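Local coordinates for protein beta-galactosidase (Trichoderma reesei, PDB 3OG2) that probably hydrolyses terminal non-reducing beta-D-galactose residues in beta-D-galactosides, as a glycoside hydrolase of family 35, at residues A[655-660]-A[971-976]; A[903-908]-A[938-943]; A[921-926]-A[945-950]. All coordinates share one frame; numbering follows the deposited sequence.

Contact 1: residues A[655-660]-A[971-976]; sequences PELTKL and PGLALK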
# COMPACT_ATOMS: atom_id res chain seq x y z
N PRO A 655 7.47 -25.25 12.73
CA PRO A 655 6.61 -26.24 13.38
C PRO A 655 5.35 -26.49 12.54
O PRO A 655 4.87 -25.58 11.86
CB PRO A 655 6.22 -25.59 14.70
CG PRO A 655 7.17 -24.48 14.90
CD PRO A 655 7.64 -24.03 13.56
N GLU A 656 4.87 -27.72 12.62
CA GLU A 656 3.57 -28.15 12.14
C GLU A 656 2.43 -27.66 13.04
O GLU A 656 2.34 -28.04 14.20
CB GLU A 656 3.52 -29.69 12.08
CG GLU A 656 4.54 -30.26 11.13
CD GLU A 656 4.49 -31.78 11.08
OE1 GLU A 656 5.48 -32.44 11.49
OE2 GLU A 656 3.42 -32.25 10.61
N LEU A 657 1.54 -26.81 12.53
CA LEU A 657 0.46 -26.30 13.37
C LEU A 657 -0.48 -27.41 13.84
O LEU A 657 -1.10 -27.33 14.90
CB LEU A 657 -0.34 -25.23 12.59
CG LEU A 657 0.49 -24.01 12.16
CD1 LEU A 657 -0.46 -22.99 11.54
CD2 LEU A 657 1.22 -23.39 13.31
N THR A 658 -0.62 -28.44 13.06
CA THR A 658 -1.58 -29.46 13.49
C THR A 658 -1.05 -30.24 14.69
O THR A 658 -1.85 -30.89 15.39
CB THR A 658 -1.90 -30.45 12.36
OG1 THR A 658 -0.73 -31.23 12.07
CG2 THR A 658 -2.25 -29.66 11.10
N LYS A 659 0.26 -30.19 14.92
CA LYS A 659 0.85 -30.91 16.06
C LYS A 659 1.01 -30.02 17.31
O LYS A 659 1.49 -30.49 18.37
CB LYS A 659 2.20 -31.48 15.69
CG LYS A 659 2.26 -32.58 14.66
CD LYS A 659 1.07 -33.52 14.67
CE LYS A 659 1.13 -34.45 13.46
NZ LYS A 659 2.36 -35.30 13.51
N LEU A 660 0.56 -28.77 17.23
CA LEU A 660 0.58 -27.96 18.46
C LEU A 660 -0.38 -28.50 19.49
O LEU A 660 -1.24 -29.31 19.18
CB LEU A 660 0.26 -26.47 18.19
CG LEU A 660 1.22 -25.77 17.20
CD1 LEU A 660 0.72 -24.36 16.94
CD2 LEU A 660 2.67 -25.77 17.67
N PRO A 971 -10.23 -27.59 7.43
CA PRO A 971 -9.72 -28.83 6.78
C PRO A 971 -8.21 -28.96 6.89
O PRO A 971 -7.66 -30.08 6.91
CB PRO A 971 -10.16 -28.67 5.33
CG PRO A 971 -11.26 -27.66 5.37
CD PRO A 971 -10.84 -26.67 6.46
N GLY A 972 -7.47 -27.84 6.91
CA GLY A 972 -6.01 -27.92 7.04
C GLY A 972 -5.57 -26.51 7.38
O GLY A 972 -6.20 -25.53 6.97
N LEU A 973 -4.50 -26.43 8.18
CA LEU A 973 -3.99 -25.13 8.61
C LEU A 973 -2.48 -25.31 8.77
O LEU A 973 -2.05 -26.22 9.50
CB LEU A 973 -4.65 -24.72 9.92
CG LEU A 973 -4.19 -23.37 10.48
CD1 LEU A 973 -4.60 -22.26 9.53
CD2 LEU A 973 -4.78 -23.21 11.88
N ALA A 974 -1.67 -24.52 8.06
CA ALA A 974 -0.26 -24.74 8.05
C ALA A 974 0.46 -23.41 8.09
O ALA A 974 -0.05 -22.41 7.61
CB ALA A 974 0.12 -25.54 6.81
N LEU A 975 1.64 -23.40 8.65
CA LEU A 975 2.55 -22.28 8.58
C LEU A 975 3.38 -22.44 7.34
O LEU A 975 3.97 -23.51 7.19
CB LEU A 975 3.28 -22.32 9.92
CG LEU A 975 4.19 -21.19 10.29
CD1 LEU A 975 3.33 -19.93 10.47
CD2 LEU A 975 4.98 -21.54 11.54
N LYS A 976 3.45 -21.45 6.51
CA LYS A 976 4.27 -21.47 5.29
C LYS A 976 5.37 -20.43 5.38
O LYS A 976 5.18 -19.31 5.88
CB LYS A 976 3.40 -21.23 4.02
CG LYS A 976 2.39 -22.38 3.96
CD LYS A 976 3.06 -23.74 3.73
CE LYS A 976 2.05 -24.77 3.28
NZ LYS A 976 2.65 -25.92 2.56
O HOH W 1 2.56 -25.86 9.83
O HOH W 2 0.11 -28.04 10.02

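Contact 2: residues A[903-908]-A[938-943]; sequences PLSFVF and QTEFPV. With NAG (2-acetamido-2-deoxy-beta-D-glucopyranose), chain C.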
# COMPACT_ATOMS: atom_id res chain seq x y z
N PRO A 903 9.79 -14.59 5.52
CA PRO A 903 8.36 -14.32 5.62
C PRO A 903 7.53 -15.55 5.97
O PRO A 903 7.69 -16.59 5.38
CB PRO A 903 8.01 -13.82 4.21
CG PRO A 903 9.31 -13.30 3.68
CD PRO A 903 10.36 -14.27 4.19
N LEU A 904 6.63 -15.37 6.95
CA LEU A 904 5.76 -16.46 7.41
C LEU A 904 4.30 -16.14 7.17
O LEU A 904 3.90 -14.95 7.28
CB LEU A 904 5.95 -16.71 8.92
CG LEU A 904 7.34 -17.32 9.24
CD1 LEU A 904 7.43 -17.48 10.77
CD2 LEU A 904 7.58 -18.63 8.52
N SER A 905 3.48 -17.16 6.90
CA SER A 905 2.07 -16.91 6.70
C SER A 905 1.30 -18.12 7.14
O SER A 905 1.87 -19.22 7.24
CB SER A 905 1.73 -16.67 5.22
OG SER A 905 2.31 -17.72 4.46
N PHE A 906 0.06 -17.93 7.46
CA PHE A 906 -0.85 -18.98 7.91
C PHE A 906 -1.77 -19.35 6.76
O PHE A 906 -2.41 -18.47 6.23
CB PHE A 906 -1.67 -18.56 9.12
CG PHE A 906 -0.80 -18.34 10.35
CD1 PHE A 906 -0.12 -17.15 10.51
CD2 PHE A 906 -0.70 -19.34 11.31
CE1 PHE A 906 0.70 -16.96 11.62
CE2 PHE A 906 0.13 -19.15 12.41
CZ PHE A 906 0.81 -17.96 12.57
N VAL A 907 -1.82 -20.65 6.41
CA VAL A 907 -2.59 -21.03 5.22
C VAL A 907 -3.73 -21.96 5.56
O VAL A 907 -3.45 -23.05 6.14
CB VAL A 907 -1.72 -21.72 4.14
CG1 VAL A 907 -2.52 -22.13 2.91
CG2 VAL A 907 -0.62 -20.75 3.73
N PHE A 908 -4.95 -21.60 5.22
CA PHE A 908 -6.11 -22.43 5.40
C PHE A 908 -6.32 -23.24 4.10
O PHE A 908 -6.25 -22.68 3.01
CB PHE A 908 -7.34 -21.51 5.58
CG PHE A 908 -7.43 -20.83 6.94
CD1 PHE A 908 -6.63 -19.74 7.27
CD2 PHE A 908 -8.30 -21.25 7.93
CE1 PHE A 908 -6.73 -19.11 8.52
CE2 PHE A 908 -8.44 -20.65 9.16
CZ PHE A 908 -7.65 -19.56 9.46
N GLN A 938 -9.28 -15.03 0.18
CA GLN A 938 -7.99 -15.23 0.89
C GLN A 938 -7.86 -16.55 1.65
O GLN A 938 -8.73 -16.84 2.48
CB GLN A 938 -7.78 -14.04 1.84
CG GLN A 938 -6.36 -14.06 2.45
CD GLN A 938 -6.02 -12.77 3.15
OE1 GLN A 938 -6.88 -11.88 3.38
NE2 GLN A 938 -4.74 -12.63 3.50
N THR A 939 -6.78 -17.27 1.38
CA THR A 939 -6.49 -18.49 2.13
C THR A 939 -5.15 -18.38 2.85
O THR A 939 -4.89 -19.12 3.80
CB THR A 939 -6.42 -19.73 1.21
OG1 THR A 939 -5.53 -19.44 0.09
CG2 THR A 939 -7.79 -20.11 0.65
N GLU A 940 -4.28 -17.45 2.43
CA GLU A 940 -2.92 -17.31 2.99
C GLU A 940 -2.83 -15.96 3.67
O GLU A 940 -3.07 -14.91 3.02
CB GLU A 940 -1.91 -17.47 1.87
CG GLU A 940 -0.48 -17.17 2.35
CD GLU A 940 0.59 -17.70 1.44
OE1 GLU A 940 0.30 -18.31 0.39
OE2 GLU A 940 1.78 -17.51 1.78
N PHE A 941 -2.48 -15.96 4.96
CA PHE A 941 -2.50 -14.79 5.85
C PHE A 941 -1.11 -14.49 6.34
O PHE A 941 -0.66 -15.14 7.30
CB PHE A 941 -3.46 -15.06 7.06
CG PHE A 941 -4.89 -15.15 6.55
CD1 PHE A 941 -5.43 -16.33 6.08
CD2 PHE A 941 -5.70 -13.99 6.53
CE1 PHE A 941 -6.77 -16.40 5.62
CE2 PHE A 941 -7.03 -14.06 6.11
CZ PHE A 941 -7.56 -15.24 5.64
N PRO A 942 -0.39 -13.58 5.70
CA PRO A 942 0.99 -13.27 6.17
C PRO A 942 0.90 -12.50 7.47
O PRO A 942 -0.06 -11.71 7.70
CB PRO A 942 1.53 -12.33 5.09
CG PRO A 942 0.32 -11.73 4.46
CD PRO A 942 -0.75 -12.80 4.51
N VAL A 943 1.87 -12.70 8.34
CA VAL A 943 1.97 -12.00 9.63
C VAL A 943 3.40 -11.57 9.76
O VAL A 943 4.25 -12.44 9.65
CB VAL A 943 1.50 -12.87 10.81
CG1 VAL A 943 1.60 -12.05 12.08
CG2 VAL A 943 0.07 -13.36 10.53
C1 NAG C . -13.52 -22.06 -1.12
C2 NAG C . -13.46 -20.56 -1.46
C3 NAG C . -14.87 -20.10 -1.85
C4 NAG C . -15.42 -20.93 -3.01
C5 NAG C . -15.28 -22.44 -2.68
C6 NAG C . -15.66 -23.32 -3.87
C7 NAG C . -11.86 -19.26 -0.15
C8 NAG C . -11.45 -18.86 1.26
N2 NAG C . -13.04 -19.85 -0.25
O3 NAG C . -14.82 -18.72 -2.17
O4 NAG C . -16.81 -20.67 -3.11
O5 NAG C . -13.96 -22.74 -2.29
O6 NAG C . -15.75 -24.67 -3.38
O7 NAG C . -11.11 -19.10 -1.10
O HOH W 3 6.66 -13.02 8.53

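Contact 3: residues A[921-926]-A[945-950]; sequences LYVNGF and EGILDY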
# COMPACT_ATOMS: atom_id res chain seq x y z
N LEU A 921 -8.21 -15.11 12.77
CA LEU A 921 -6.84 -15.51 13.11
C LEU A 921 -6.24 -14.46 14.06
O LEU A 921 -6.27 -13.27 13.70
CB LEU A 921 -6.00 -15.61 11.82
CG LEU A 921 -4.52 -15.86 12.05
CD1 LEU A 921 -4.24 -17.26 12.62
CD2 LEU A 921 -3.81 -15.71 10.69
N TYR A 922 -5.72 -14.85 15.19
CA TYR A 922 -5.03 -13.97 16.10
C TYR A 922 -3.60 -14.44 16.27
O TYR A 922 -3.34 -15.65 16.35
CB TYR A 922 -5.73 -13.98 17.43
CG TYR A 922 -6.97 -13.13 17.49
CD1 TYR A 922 -6.77 -11.83 17.96
CD2 TYR A 922 -8.27 -13.50 17.21
CE1 TYR A 922 -7.72 -10.85 18.14
CE2 TYR A 922 -9.27 -12.48 17.38
CZ TYR A 922 -9.00 -11.22 17.82
OH TYR A 922 -9.99 -10.23 18.03
N VAL A 923 -2.71 -13.49 16.30
CA VAL A 923 -1.29 -13.77 16.60
C VAL A 923 -0.84 -12.81 17.69
O VAL A 923 -0.82 -11.60 17.46
CB VAL A 923 -0.42 -13.65 15.36
CG1 VAL A 923 1.05 -13.89 15.79
CG2 VAL A 923 -0.89 -14.64 14.29
N ASN A 924 -0.48 -13.30 18.85
CA ASN A 924 -0.06 -12.51 19.99
C ASN A 924 -1.01 -11.36 20.25
O ASN A 924 -0.64 -10.24 20.58
CB ASN A 924 1.38 -12.00 19.78
CG ASN A 924 2.35 -13.17 19.77
OD1 ASN A 924 2.16 -14.14 20.51
ND2 ASN A 924 3.38 -13.14 18.94
N GLY A 925 -2.29 -11.71 20.13
CA GLY A 925 -3.37 -10.79 20.48
C GLY A 925 -3.81 -9.89 19.33
O GLY A 925 -4.87 -9.25 19.46
N PHE A 926 -3.03 -9.80 18.26
CA PHE A 926 -3.42 -9.01 17.08
C PHE A 926 -4.27 -9.82 16.13
O PHE A 926 -3.87 -10.94 15.76
CB PHE A 926 -2.16 -8.59 16.33
CG PHE A 926 -1.35 -7.51 17.07
CD1 PHE A 926 -0.41 -7.83 18.03
CD2 PHE A 926 -1.61 -6.16 16.74
CE1 PHE A 926 0.32 -6.82 18.68
CE2 PHE A 926 -0.87 -5.17 17.37
CZ PHE A 926 0.06 -5.49 18.33
N GLU A 945 7.20 -10.58 10.97
CA GLU A 945 8.15 -10.57 12.07
C GLU A 945 7.99 -9.28 12.86
O GLU A 945 7.81 -8.23 12.24
CB GLU A 945 9.58 -10.68 11.49
CG GLU A 945 10.64 -10.87 12.57
CD GLU A 945 12.01 -10.97 11.96
OE1 GLU A 945 12.13 -11.36 10.76
OE2 GLU A 945 13.00 -10.69 12.67
N GLY A 946 8.02 -9.35 14.19
CA GLY A 946 7.71 -8.15 14.98
C GLY A 946 6.42 -8.42 15.68
O GLY A 946 6.31 -8.35 16.92
N ILE A 947 5.37 -8.77 14.94
CA ILE A 947 4.14 -9.30 15.51
C ILE A 947 4.42 -10.77 15.94
O ILE A 947 4.12 -11.09 17.09
CB ILE A 947 2.95 -9.20 14.56
CG1 ILE A 947 2.61 -7.74 14.21
CG2 ILE A 947 1.74 -9.89 15.18
CD1 ILE A 947 2.25 -6.85 15.41
N LEU A 948 5.02 -11.53 15.04
CA LEU A 948 5.59 -12.81 15.49
C LEU A 948 6.96 -12.64 16.12
O LEU A 948 7.77 -11.82 15.64
CB LEU A 948 5.76 -13.70 14.27
CG LEU A 948 4.49 -14.40 13.77
CD1 LEU A 948 4.68 -14.93 12.36
CD2 LEU A 948 4.09 -15.56 14.70
N ASP A 949 7.29 -13.41 17.14
CA ASP A 949 8.57 -13.49 17.78
C ASP A 949 9.29 -14.70 17.20
O ASP A 949 8.88 -15.85 17.43
CB ASP A 949 8.38 -13.58 19.31
CG ASP A 949 9.70 -13.59 20.06
OD1 ASP A 949 10.76 -13.78 19.44
OD2 ASP A 949 9.70 -13.47 21.32
N TYR A 950 10.33 -14.48 16.41
CA TYR A 950 11.02 -15.55 15.73
C TYR A 950 11.98 -16.29 16.64
O TYR A 950 12.61 -17.27 16.23
CB TYR A 950 11.82 -15.00 14.51
CG TYR A 950 10.93 -14.80 13.30
CD1 TYR A 950 9.58 -14.43 13.37
CD2 TYR A 950 11.48 -14.96 12.03
CE1 TYR A 950 8.83 -14.25 12.21
CE2 TYR A 950 10.75 -14.80 10.87
CZ TYR A 950 9.41 -14.44 10.99
OH TYR A 950 8.70 -14.27 9.83

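Contact 1: residues A[655-660]-A[971-976]
L657 pushes its branched end against the backbone of strand 973-976. Its CD1 lies over the peptide joining A974 to L975, 3.6 Å from A974 C, and also meets L973 CG. Chi1 of -60°, CG anti to the carbonyl carbon, brings the branched end to the strand; L657 and L975 cross at about a right angle, L657 CG 4.0 Å from L975 CB. Further along L975, CD2 touches the ring of P655 at CD, 4.2 Å away and with the two side chains inclined to each other. At the other end T658 contributes a methyl, CG2, 3.8 Å from L973 O. The touching parts run in opposite directions, and two waters bridge their backbones. Water 1 donates to P655 O and accepts from L657 N and from L975 N, the last at 2.9 Å; water 2 donates to L973 O and accepts from T658 N. L657 and L975 both also pack on F906 of the neighbouring strand 900-908, while P655 and L657 touch L891 of strand 883-894. Cutting L657 back to an alanine removes CG and both methyls, and is likely to leave a gap beside L973 and L975 and to bare part of F906 and L891. The loop thus covers strand 973-976 by leucine packing, with water linking the two backbones in place of direct bonds.

Contact 2: residues A[903-908]-A[938-943]
F906 and F941 form the central hydrogen-bonded pair of this antiparallel contact, each backbone N bonded to the other's O. The F941 N to F906 O bond is 2.8 Å long; F906 N to F941 O is 2.9 Å. F908 N reaches T939 O at 2.9 Å, and V943 N makes a longer 3.2 Å bond to L904 O. Beyond that, water 3 accepts from L904 N and donates to V943 O. Strand 900-908 is the middle of a small antiparallel sheet in an all-beta domain: with one edge it holds 940-943, and with the other it bonds to A974, K976 and K978. On the face of S905, V907 and E940, S905 OG donates diagonally to E940 OE2 at 2.7 Å, on the anti side of the carboxylate and 34° out of its plane. E940, CG anti to its own N (chi1 173°) and extended beyond, passes V907 at a slant, its CG 3.8 Å from V907 CG2; K978 adds a long, weak ion pair at OE2. F906 and F941 lie on the other face, where F941 CE1 comes within 3.7 Å of F908 CD1, the ring planes 75° apart. F906 CD1 touches V943 CG2. E940 O, which lies in the plane of the Q938 amide, accepts from Q938 NE2, and Q938 OE1 accepts from S341 N. The acetyl methyl C8 of the N-acetylglucosamine approaches Q938 O to 3.6 Å.

Contact 3: residues A[921-926]-A[945-950]
I947 sets its CD1 methyl over the centre of the F926 ring, a CH-pi contact at 3.7 Å from the centroid and only 7° off the ring normal. The ring belongs to a beta hairpin whose type I' turn, V923 to F926, joins strands 917-923 and 926-932 of the all-beta domain; the loop 945-950 packs against this turn. I947 is the main bump, and it fits the hollow between the face of the F926 ring and V923. Chi1 of -63° sends CG1 and CD1 to the ring; the other branch, CG2, rests 3.8 Å from V923 O. Next to it V923 CG1 meets L948 CD2 at 3.6 Å, the two side chains inclined, so that V923 fits against both I947 and L948. W330 meets F926 edge-to-face, while F906, I956 and V943 also touch V923. N924, at the corner of the turn, makes the polar link to the loop. Its OD1 accepts from W955 N, and ND2 is shared between N954 OD1 and the carbonyl of I947. The bond from N924 ND2 to I947 O is 2.9 Å long, nearly straight at 166°, and lies in both the amide and the carbonyl plane.

Contacts 2 and 3 are buried, whereas contact 1 is only partly so and lies farther from the centre of the chain. Contacts 1 and 2 reach the same sheet: contact 2 pairs 900-908 with 940-943, and contact 1 covers 973-977 on the other side of 900-908, with A974 O 2.8 Å from V907 N. Their chemistry differs: direct backbone bonds dominate contact 2, water and leucines contact 1. Contact 3 belongs to the hairpin of a second, five-stranded sheet and relies on side-chain fit with one hydrogen bond from an asparagine amide. It packs on contact 2, F906 against V923 and F941 against L921. F906 packs on L657 and L975 as well, and touches all three contacts.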